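Local coordinates for DNA replication and repair protein RecF (Caldanaerobacter subterraneus subsp. tengcongensis, PDB 5Z69), which probably binds ATP and single-stranded DNA in DNA replication, recombinational repair and the SOS response, as an ABC-type ATPase of the RecFOR pathway, at residues N17-K22 / L46-R51; I50-M55 / F75-L80. One frame throughout, in Å; residues are numbered along the deposited sequence.

Both contacts are buried and both use helix 43-55, which contact 1 meets near its start and contact 2 at its end: Leu46, Glu48 and Ala49 serve contact 1, Leu52 and Leu53 contact 2. Contact 1 joins the helix to the loop between strands 9-16 and 24-27 and mixes a salt bridge, on the side of the bound nucleotide, with apolar packing. Contact 2 sets the same helix against strand 74-83 of the antiparallel sheet and is wholly apolar, with no hydrogen bond across it. The two run into each other: Phe18 of contact 1 packs its ring edge-to-face with Phe75 of contact 2 and touches Val77.

Contact 1. Residues N17-K22 / L46-R51; sequences NFRNLK and LLEAIR. With AGS (phosphothiophosphoric acid-adenylate ester), chain C.
Arg19 meets Glu48 across the nucleotide end of this contact, where a type II' beta turn from Phe18 to Leu21 packs on the helix that follows the P-loop (Walker A) of an ABC-type ATPase. The polar part is a side-on salt bridge. Arg19 NE gives a hydrogen bond to Glu48 OE2 at 2.7 Å, and NH2 gives one to OE1 at 2.8 Å, each oxygen using its syn lone pair. Guanidinium and carboxylate lie nearly coplanar, 11° apart. Glu48 reaches the arginine with its chain fully extended, CG anti to the backbone N (chi1 -179°). Its carboxylate has further partners: Ser58 bonds to OE1 and Arg60 forms a salt bridge with OE2, so the acid is shared between two arginines and probably stays ionised. On the ligand side, Arg19 NH1 donates to N7 of the adenine of AGS at 3.2 Å, nearly straight at 164°, and N7 lies at the guanidinium edge. Glu48 is thus a second-shell residue that, with Ser62 on NH2, probably helps hold the guanidinium plane of the adenine-binding arginine. A leucine in place of Arg19 would probably leave N7 without this donor and take from the buried Glu48 carboxylate one of its positive partners. Asn20, next in the turn, lays its CB against the ribose, 3.5 Å from O4' of AGS, while its amide bonds to Gln41 and Asn45. The apolar part comes from the two ends of the turn. Leu21 CD2 comes up to the helix backbone at Leu46 CA, 3.8 Å away, and its side chain also approaches Gly42 of the P-loop. Phe18 extends toward the helix so that the methyl of Ala49 sits over one ring face, a CH-pi contact with CB 3.9 Å from the ring centroid, while Glu48 CG lies at the ring edge.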
ATOM      1  N   ASN A  17     -24.866  27.885  25.715  1.00 28.20           N
ATOM      2  CA  ASN A  17     -23.647  28.459  25.105  1.00 24.51           C
ATOM      3  C   ASN A  17     -22.985  27.534  24.094  1.00 25.89           C
ATOM      4  O   ASN A  17     -21.752  27.545  23.936  1.00 28.50           O
ATOM      5  CB  ASN A  17     -22.609  28.833  26.164  1.00 31.26           C
ATOM      6  CG  ASN A  17     -23.071  29.962  27.066  1.00 37.73           C
ATOM      7  OD1 ASN A  17     -23.854  30.818  26.660  1.00 32.19           O
ATOM      8  ND2 ASN A  17     -22.584  29.967  28.296  1.00 30.66           N
ATOM      9  N   PHE A  18     -23.779  26.713  23.417  1.00 26.44           N
ATOM     10  CA  PHE A  18     -23.190  25.838  22.427  1.00 24.04           C
ATOM     11  C   PHE A  18     -23.237  26.520  21.063  1.00 26.56           C
ATOM     12  O   PHE A  18     -24.317  26.802  20.560  1.00 26.25           O
ATOM     13  CB  PHE A  18     -23.893  24.475  22.382  1.00 24.91           C
ATOM     14  CG  PHE A  18     -23.173  23.471  21.522  1.00 27.31           C
ATOM     15  CD1 PHE A  18     -22.200  22.642  22.066  1.00 25.47           C
ATOM     16  CD2 PHE A  18     -23.433  23.388  20.164  1.00 23.67           C
ATOM     17  CE1 PHE A  18     -21.527  21.717  21.282  1.00 27.14           C
ATOM     18  CE2 PHE A  18     -22.750  22.459  19.359  1.00 25.01           C
ATOM     19  CZ  PHE A  18     -21.795  21.627  19.925  1.00 24.09           C
ATOM     20  N   ARG A  19     -22.064  26.796  20.487  1.00 31.64           N
ATOM     21  CA  ARG A  19     -21.972  27.481  19.195  1.00 37.39           C
ATOM     22  C   ARG A  19     -22.866  28.742  19.165  1.00 25.73           C
ATOM     23  O   ARG A  19     -22.842  29.538  20.095  1.00 38.59           O
ATOM     24  CB  ARG A  19     -22.352  26.523  18.056  1.00 40.80           C
ATOM     25  CG  ARG A  19     -21.387  25.345  17.841  1.00 40.64           C
ATOM     26  CD  ARG A  19     -20.117  25.744  17.058  1.00 33.40           C
ATOM     27  NE  ARG A  19     -19.437  24.567  16.534  1.00 28.58           N
ATOM     28  CZ  ARG A  19     -18.325  24.601  15.790  1.00 35.62           C
ATOM     29  NH1 ARG A  19     -17.735  25.748  15.482  1.00 27.48           N
ATOM     30  NH2 ARG A  19     -17.790  23.480  15.356  1.00 28.27           N
ATOM     31  N   ASN A  20     -23.675  28.893  18.119  1.00 29.85           N
ATOM     32  CA  ASN A  20     -24.606  29.997  17.991  1.00 30.51           C
ATOM     33  C   ASN A  20     -25.982  29.626  18.542  1.00 33.61           C
ATOM     34  O   ASN A  20     -26.925  30.405  18.413  1.00 39.63           O
ATOM     35  CB  ASN A  20     -24.733  30.420  16.512  1.00 32.61           C
ATOM     36  CG  ASN A  20     -25.665  29.507  15.713  1.00 43.46           C
ATOM     37  OD1 ASN A  20     -25.648  28.278  15.870  1.00 39.47           O
ATOM     38  ND2 ASN A  20     -26.500  30.108  14.875  1.00 39.12           N
ATOM     39  N   LEU A  21     -26.151  28.434  19.107  1.00 32.63           N
ATOM     40  CA  LEU A  21     -27.500  28.021  19.563  1.00 33.71           C
ATOM     41  C   LEU A  21     -27.901  28.797  20.823  1.00 27.80           C
ATOM     42  O   LEU A  21     -27.046  28.974  21.720  1.00 27.73           O
ATOM     43  CB  LEU A  21     -27.511  26.500  19.814  1.00 36.81           C
ATOM     44  CG  LEU A  21     -27.815  25.521  18.675  1.00 43.01           C
ATOM     45  CD1 LEU A  21     -26.975  25.884  17.593  1.00 30.07           C
ATOM     46  CD2 LEU A  21     -27.461  24.094  19.045  1.00 31.65           C
ATOM     47  N   LYS A  22     -29.133  29.279  20.890  1.00 29.96           N
ATOM     48  CA  LYS A  22     -29.589  29.914  22.095  1.00 31.95           C
ATOM     49  C   LYS A  22     -29.817  28.862  23.190  1.00 38.28           C
ATOM     50  O   LYS A  22     -29.849  27.658  22.908  1.00 28.19           O
ATOM     51  CB  LYS A  22     -30.851  30.711  21.822  1.00 42.89           C
ATOM     52  CG  LYS A  22     -30.730  31.697  20.676  1.00 49.81           C
ATOM     53  CD  LYS A  22     -29.809  32.834  21.065  1.00 48.87           C
ATOM     54  CE  LYS A  22     -29.783  33.977  20.034  1.00 55.20           C
ATOM     55  NZ  LYS A  22     -28.848  33.739  18.909  1.00 51.70           N
ATOM     56  N   LEU A  46     -26.548  21.907  15.805  1.00 31.34           N
ATOM     57  CA  LEU A  46     -27.413  21.096  16.670  1.00 34.83           C
ATOM     58  C   LEU A  46     -27.071  19.611  16.517  1.00 34.86           C
ATOM     59  O   LEU A  46     -27.022  18.871  17.518  1.00 28.20           O
ATOM     60  CB  LEU A  46     -28.883  21.364  16.367  1.00 28.11           C
ATOM     61  CG  LEU A  46     -29.882  20.415  17.040  1.00 35.66           C
ATOM     62  CD1 LEU A  46     -29.825  20.494  18.562  1.00 28.31           C
ATOM     63  CD2 LEU A  46     -31.289  20.725  16.546  1.00 23.54           C
ATOM     64  N   LEU A  47     -26.840  19.171  15.282  1.00 28.80           N
ATOM     65  CA  LEU A  47     -26.373  17.804  15.048  1.00 24.72           C
ATOM     66  C   LEU A  47     -25.031  17.555  15.722  1.00 23.33           C
ATOM     67  O   LEU A  47     -24.796  16.479  16.301  1.00 26.06           O
ATOM     68  CB  LEU A  47     -26.262  17.526  13.547  1.00 28.38           C
ATOM     69  CG  LEU A  47     -27.424  16.732  12.932  1.00 35.78           C
ATOM     70  CD1 LEU A  47     -28.745  17.281  13.392  1.00 38.22           C
ATOM     71  CD2 LEU A  47     -27.371  16.740  11.434  1.00 42.91           C
ATOM     72  N   GLU A  48     -24.158  18.561  15.682  1.00 22.90           N
ATOM     73  CA  GLU A  48     -22.877  18.458  16.354  1.00 23.27           C
ATOM     74  C   GLU A  48     -23.082  18.292  17.866  1.00 26.21           C
ATOM     75  O   GLU A  48     -22.371  17.534  18.516  1.00 27.84           O
ATOM     76  CB  GLU A  48     -22.017  19.692  16.058  1.00 28.64           C
ATOM     77  CG  GLU A  48     -20.617  19.692  16.685  1.00 25.85           C
ATOM     78  CD  GLU A  48     -19.807  20.944  16.287  1.00 34.29           C
ATOM     79  OE1 GLU A  48     -18.668  20.806  15.781  1.00 35.31           O
ATOM     80  OE2 GLU A  48     -20.317  22.061  16.471  1.00 32.54           O
ATOM     81  N   ALA A  49     -24.055  19.002  18.423  1.00 23.73           N
ATOM     82  CA  ALA A  49     -24.361  18.862  19.846  1.00 28.37           C
ATOM     83  C   ALA A  49     -24.900  17.462  20.154  1.00 31.47           C
ATOM     84  O   ALA A  49     -24.543  16.851  21.159  1.00 22.56           O
ATOM     85  CB  ALA A  49     -25.357  19.939  20.286  1.00 25.35           C
ATOM     86  N   ILE A  50     -25.756  16.943  19.287  1.00 25.87           N
ATOM     87  CA  ILE A  50     -26.285  15.598  19.493  1.00 32.13           C
ATOM     88  C   ILE A  50     -25.191  14.540  19.358  1.00 27.76           C
ATOM     89  O   ILE A  50     -25.084  13.654  20.198  1.00 22.63           O
ATOM     90  CB  ILE A  50     -27.422  15.296  18.521  1.00 34.62           C
ATOM     91  CG1 ILE A  50     -28.563  16.265  18.796  1.00 26.65           C
ATOM     92  CG2 ILE A  50     -27.887  13.849  18.692  1.00 27.73           C
ATOM     93  CD1 ILE A  50     -29.542  16.414  17.662  1.00 33.58           C
ATOM     94  N   ARG A  51     -24.358  14.646  18.322  1.00 20.23           N
ATOM     95  CA  ARG A  51     -23.270  13.690  18.098  1.00 25.77           C
ATOM     96  C   ARG A  51     -22.203  13.735  19.198  1.00 28.36           C
ATOM     97  O   ARG A  51     -21.534  12.729  19.483  1.00 22.18           O
ATOM     98  CB  ARG A  51     -22.639  13.957  16.731  1.00 27.15           C
ATOM     99  CG  ARG A  51     -21.467  13.056  16.370  1.00 33.00           C
ATOM    100  CD  ARG A  51     -21.859  11.601  16.194  1.00 32.46           C
ATOM    101  NE  ARG A  51     -20.744  10.844  15.620  1.00 34.60           N
ATOM    102  CZ  ARG A  51     -20.644   9.518  15.585  1.00 35.58           C
ATOM    103  NH1 ARG A  51     -21.610   8.748  16.078  1.00 32.59           N
ATOM    104  NH2 ARG A  51     -19.564   8.959  15.044  1.00 34.51           N
TER
HETATM  105  PG  AGS C 401     -25.381  23.078   7.694  1.00103.17           P
HETATM  106  S1G AGS C 401     -26.828  21.774   7.537  1.00 90.99           S
HETATM  107  O2G AGS C 401     -25.381  24.002   6.430  1.00 75.11           O
HETATM  108  O3G AGS C 401     -24.048  22.266   7.704  1.00 72.41           O
HETATM  109  PB  AGS C 401     -25.896  25.496   9.066  1.00 56.28           P
HETATM  110  O1B AGS C 401     -27.209  25.762   9.722  1.00 58.29           O
HETATM  111  O2B AGS C 401     -25.871  26.013   7.618  1.00 61.66           O
HETATM  112  O3B AGS C 401     -25.536  23.923   9.025  1.00 47.47           O
HETATM  113  PA  AGS C 401     -24.168  25.935  11.244  1.00 48.19           P
HETATM  114  O1A AGS C 401     -25.185  25.069  11.999  1.00 52.33           O
HETATM  115  O2A AGS C 401     -22.805  25.370  10.990  1.00 35.65           O
HETATM  116  O3A AGS C 401     -24.784  26.344   9.828  1.00 86.42           O
HETATM  117  O5' AGS C 401     -24.031  27.314  11.942  1.00 69.04           O
HETATM  118  C5' AGS C 401     -22.756  27.857  12.141  1.00 66.83           C
HETATM  119  C4' AGS C 401     -23.009  29.308  12.410  1.00 65.87           C
HETATM  120  O4' AGS C 401     -22.730  29.584  13.801  1.00 50.36           O
HETATM  121  C3' AGS C 401     -22.125  30.249  11.599  1.00 65.90           C
HETATM  122  O3' AGS C 401     -22.831  31.441  11.273  1.00 62.49           O
HETATM  123  C2' AGS C 401     -20.925  30.457  12.527  1.00 69.72           C
HETATM  124  O2' AGS C 401     -20.295  31.719  12.328  1.00 69.67           O
HETATM  125  C1' AGS C 401     -21.581  30.400  13.912  1.00 64.71           C
HETATM  126  N9  AGS C 401     -20.719  29.854  14.948  1.00 57.69           N
HETATM  127  C8  AGS C 401     -19.814  28.826  14.833  1.00 54.04           C
HETATM  128  N7  AGS C 401     -19.154  28.572  15.934  1.00 56.32           N
HETATM  129  C5  AGS C 401     -19.656  29.488  16.843  1.00 57.94           C
HETATM  130  C6  AGS C 401     -19.370  29.747  18.197  1.00 60.82           C
HETATM  131  N6  AGS C 401     -18.473  29.053  18.905  1.00 61.07           N
HETATM  132  N1  AGS C 401     -20.037  30.753  18.805  1.00 66.86           N
HETATM  133  C2  AGS C 401     -20.939  31.443  18.100  1.00 62.25           C
HETATM  134  N3  AGS C 401     -21.294  31.295  16.821  1.00 58.73           N
HETATM  135  C4  AGS C 401     -20.614  30.293  16.250  1.00 57.09           C

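Contact 2. Residues I50-M55 / F75-L80; sequences IRLLSM and FYVRGL
Leu53 and Gly79 mark the nearest backbones here, their CA atoms 7.1 Å apart, where helix segment 50-55 crosses strand segment 75-80 at 80° with axes 8.8 Å apart at their closest. Two consecutive leucines carry the helix side. Leu53 divides its methyls between two strand residues: CD1 presses on Val77 CG1 at 3.4 Å, tighter than usual van der Waals contact, while CD2 lies 3.6 Å from Gly79 CA. The glycine permits this approach, since a beta carbon at that position would run into CD2. Leu52, with CG anti to its own N (chi1 174°), brings CD2 to the other methyl of Val77, 3.8 Å from CG2. The same methyl is 3.8 Å from Phe75 CE1, reaching the ring obliquely. Val77 therefore meets both leucines, one methyl for each, and Phe75, Val77 and Gly79 form the face of the strand turned to the helix. The contact is purely apolar, a buried packing of helix on sheet, with the Phe75 side chain about 8 Å from the bound AGS. Around it, strand 74-83 runs between strands 9-16 and 86-96, bonded through its backbone to both, and each contributes to the same core: Ile13 touches Val77, and Phe93 touches Leu52. Phe120 packs on Leu53, while Met55, at the end of the helix, rests on Ala146 and Val150 of helix 137-151.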
ATOM      1  N   ILE A  50     -25.756  16.943  19.287  1.00 25.87           N
ATOM      2  CA  ILE A  50     -26.285  15.598  19.493  1.00 32.13           C
ATOM      3  C   ILE A  50     -25.191  14.540  19.358  1.00 27.76           C
ATOM      4  O   ILE A  50     -25.084  13.654  20.198  1.00 22.63           O
ATOM      5  CB  ILE A  50     -27.422  15.296  18.521  1.00 34.62           C
ATOM      6  CG1 ILE A  50     -28.563  16.265  18.796  1.00 26.65           C
ATOM      7  CG2 ILE A  50     -27.887  13.849  18.692  1.00 27.73           C
ATOM      8  CD1 ILE A  50     -29.542  16.414  17.662  1.00 33.58           C
ATOM      9  N   ARG A  51     -24.358  14.646  18.322  1.00 20.23           N
ATOM     10  CA  ARG A  51     -23.270  13.690  18.098  1.00 25.77           C
ATOM     11  C   ARG A  51     -22.203  13.735  19.198  1.00 28.36           C
ATOM     12  O   ARG A  51     -21.534  12.729  19.483  1.00 22.18           O
ATOM     13  CB  ARG A  51     -22.639  13.957  16.731  1.00 27.15           C
ATOM     14  CG  ARG A  51     -21.467  13.056  16.370  1.00 33.00           C
ATOM     15  CD  ARG A  51     -21.859  11.601  16.194  1.00 32.46           C
ATOM     16  NE  ARG A  51     -20.744  10.844  15.620  1.00 34.60           N
ATOM     17  CZ  ARG A  51     -20.644   9.518  15.585  1.00 35.58           C
ATOM     18  NH1 ARG A  51     -21.610   8.748  16.078  1.00 32.59           N
ATOM     19  NH2 ARG A  51     -19.564   8.959  15.044  1.00 34.51           N
ATOM     20  N   LEU A  52     -22.050  14.899  19.825  1.00 26.50           N
ATOM     21  CA  LEU A  52     -21.155  15.057  20.972  1.00 30.18           C
ATOM     22  C   LEU A  52     -21.462  14.074  22.114  1.00 20.66           C
ATOM     23  O   LEU A  52     -20.553  13.569  22.791  1.00 24.56           O
ATOM     24  CB  LEU A  52     -21.242  16.500  21.494  1.00 26.39           C
ATOM     25  CG  LEU A  52     -20.493  16.842  22.789  1.00 25.79           C
ATOM     26  CD1 LEU A  52     -19.007  17.056  22.449  1.00 32.01           C
ATOM     27  CD2 LEU A  52     -21.095  18.086  23.470  1.00 20.39           C
ATOM     28  N   LEU A  53     -22.757  13.839  22.348  1.00 25.38           N
ATOM     29  CA  LEU A  53     -23.230  12.919  23.394  1.00 24.52           C
ATOM     30  C   LEU A  53     -22.816  11.472  23.099  1.00 25.79           C
ATOM     31  O   LEU A  53     -22.733  10.658  24.017  1.00 23.85           O
ATOM     32  CB  LEU A  53     -24.772  13.007  23.569  1.00 23.68           C
ATOM     33  CG  LEU A  53     -25.434  14.181  24.317  1.00 37.55           C
ATOM     34  CD1 LEU A  53     -24.889  15.372  23.751  1.00 27.55           C
ATOM     35  CD2 LEU A  53     -26.911  14.268  24.063  1.00 38.30           C
ATOM     36  N   SER A  54     -22.531  11.159  21.831  1.00 19.25           N
ATOM     37  CA  SER A  54     -22.064   9.818  21.447  1.00 24.63           C
ATOM     38  C   SER A  54     -20.547   9.686  21.506  1.00 35.15           C
ATOM     39  O   SER A  54     -20.009   8.687  21.982  1.00 29.47           O
ATOM     40  CB  SER A  54     -22.509   9.464  20.022  1.00 30.61           C
ATOM     41  OG  SER A  54     -23.899   9.276  19.918  1.00 36.73           O
ATOM     42  N   MET A  55     -19.853  10.695  21.000  1.00 26.84           N
ATOM     43  CA  MET A  55     -18.412  10.578  20.790  1.00 32.62           C
ATOM     44  C   MET A  55     -17.536  11.432  21.719  1.00 36.66           C
ATOM     45  O   MET A  55     -16.328  11.198  21.831  1.00 25.85           O
ATOM     46  CB  MET A  55     -18.094  10.937  19.345  1.00 28.14           C
ATOM     47  CG  MET A  55     -18.835  10.072  18.316  1.00 26.80           C
ATOM     48  SD  MET A  55     -18.494   8.313  18.542  1.00 34.39           S
ATOM     49  CE  MET A  55     -16.796   8.273  17.966  1.00 28.79           C
ATOM     50  N   PHE A  75     -19.353  25.744  27.502  1.00 29.48           N
ATOM     51  CA  PHE A  75     -20.634  25.281  26.986  1.00 27.43           C
ATOM     52  C   PHE A  75     -21.090  24.061  27.771  1.00 25.99           C
ATOM     53  O   PHE A  75     -20.307  23.406  28.471  1.00 23.09           O
ATOM     54  CB  PHE A  75     -20.578  24.981  25.488  1.00 24.65           C
ATOM     55  CG  PHE A  75     -19.838  23.699  25.122  1.00 28.59           C
ATOM     56  CD1 PHE A  75     -20.438  22.451  25.280  1.00 33.68           C
ATOM     57  CD2 PHE A  75     -18.572  23.752  24.569  1.00 24.91           C
ATOM     58  CE1 PHE A  75     -19.768  21.281  24.919  1.00 26.77           C
ATOM     59  CE2 PHE A  75     -17.877  22.584  24.215  1.00 29.55           C
ATOM     60  CZ  PHE A  75     -18.474  21.344  24.375  1.00 22.74           C
ATOM     61  N   TYR A  76     -22.362  23.744  27.625  1.00 23.98           N
ATOM     62  CA  TYR A  76     -22.931  22.648  28.357  1.00 23.01           C
ATOM     63  C   TYR A  76     -24.011  22.005  27.525  1.00 21.97           C
ATOM     64  O   TYR A  76     -24.885  22.696  26.980  1.00 22.16           O
ATOM     65  CB  TYR A  76     -23.487  23.151  29.694  1.00 28.78           C
ATOM     66  CG  TYR A  76     -24.302  22.131  30.476  1.00 26.28           C
ATOM     67  CD1 TYR A  76     -23.677  21.115  31.190  1.00 25.37           C
ATOM     68  CD2 TYR A  76     -25.682  22.187  30.498  1.00 25.23           C
ATOM     69  CE1 TYR A  76     -24.421  20.193  31.937  1.00 25.77           C
ATOM     70  CE2 TYR A  76     -26.438  21.264  31.250  1.00 24.97           C
ATOM     71  CZ  TYR A  76     -25.786  20.286  31.975  1.00 22.64           C
ATOM     72  OH  TYR A  76     -26.483  19.345  32.692  1.00 27.08           O
ATOM     73  N   VAL A  77     -23.953  20.682  27.420  1.00 24.16           N
ATOM     74  CA  VAL A  77     -24.987  19.938  26.697  1.00 21.82           C
ATOM     75  C   VAL A  77     -25.494  18.811  27.579  1.00 21.91           C
ATOM     76  O   VAL A  77     -24.684  18.087  28.176  1.00 22.12           O
ATOM     77  CB  VAL A  77     -24.458  19.373  25.357  1.00 35.36           C
ATOM     78  CG1 VAL A  77     -25.560  18.617  24.621  1.00 21.88           C
ATOM     79  CG2 VAL A  77     -23.919  20.493  24.469  1.00 26.03           C
ATOM     80  N   ARG A  78     -26.817  18.663  27.654  1.00 22.74           N
ATOM     81  CA  ARG A  78     -27.431  17.559  28.402  0.57 25.71           C
ATOM     82  C   ARG A  78     -28.485  16.870  27.568  1.00 28.45           C
ATOM     83  O   ARG A  78     -29.407  17.499  27.041  1.00 22.20           O
ATOM     84  CB  ARG A  78     -28.100  17.995  29.710  0.57 23.97           C
ATOM     85  CG  ARG A  78     -28.976  16.845  30.284  0.57 17.79           C
ATOM     86  CD  ARG A  78     -30.149  17.325  31.180  0.57 28.48           C
ATOM     87  NE  ARG A  78     -29.643  18.354  32.041  0.57 27.54           N
ATOM     88  CZ  ARG A  78     -30.166  19.555  32.247  0.57 21.46           C
ATOM     89  NH1 ARG A  78     -31.323  19.947  31.720  0.57 16.05           N
ATOM     90  NH2 ARG A  78     -29.492  20.360  33.033  0.57 16.54           N
ATOM     91  N   GLY A  79     -28.323  15.560  27.425  1.00 22.18           N
ATOM     92  CA  GLY A  79     -29.282  14.752  26.683  1.00 21.73           C
ATOM     93  C   GLY A  79     -29.924  13.740  27.611  1.00 24.63           C
ATOM     94  O   GLY A  79     -29.273  13.215  28.529  1.00 22.67           O
ATOM     95  N   LEU A  80     -31.200  13.460  27.373  1.00 19.57           N
ATOM     96  CA  LEU A  80     -31.874  12.358  28.055  1.00 18.75           C
ATOM     97  C   LEU A  80     -32.153  11.307  26.987  1.00 24.55           C
ATOM     98  O   LEU A  80     -32.788  11.578  25.979  1.00 26.67           O
ATOM     99  CB  LEU A  80     -33.164  12.817  28.746  1.00 19.67           C
ATOM    100  CG  LEU A  80     -33.067  13.939  29.818  1.00 31.29           C
ATOM    101  CD1 LEU A  80     -34.445  14.324  30.392  1.00 24.91           C
ATOM    102  CD2 LEU A  80     -32.139  13.575  30.970  1.00 24.43           C
TER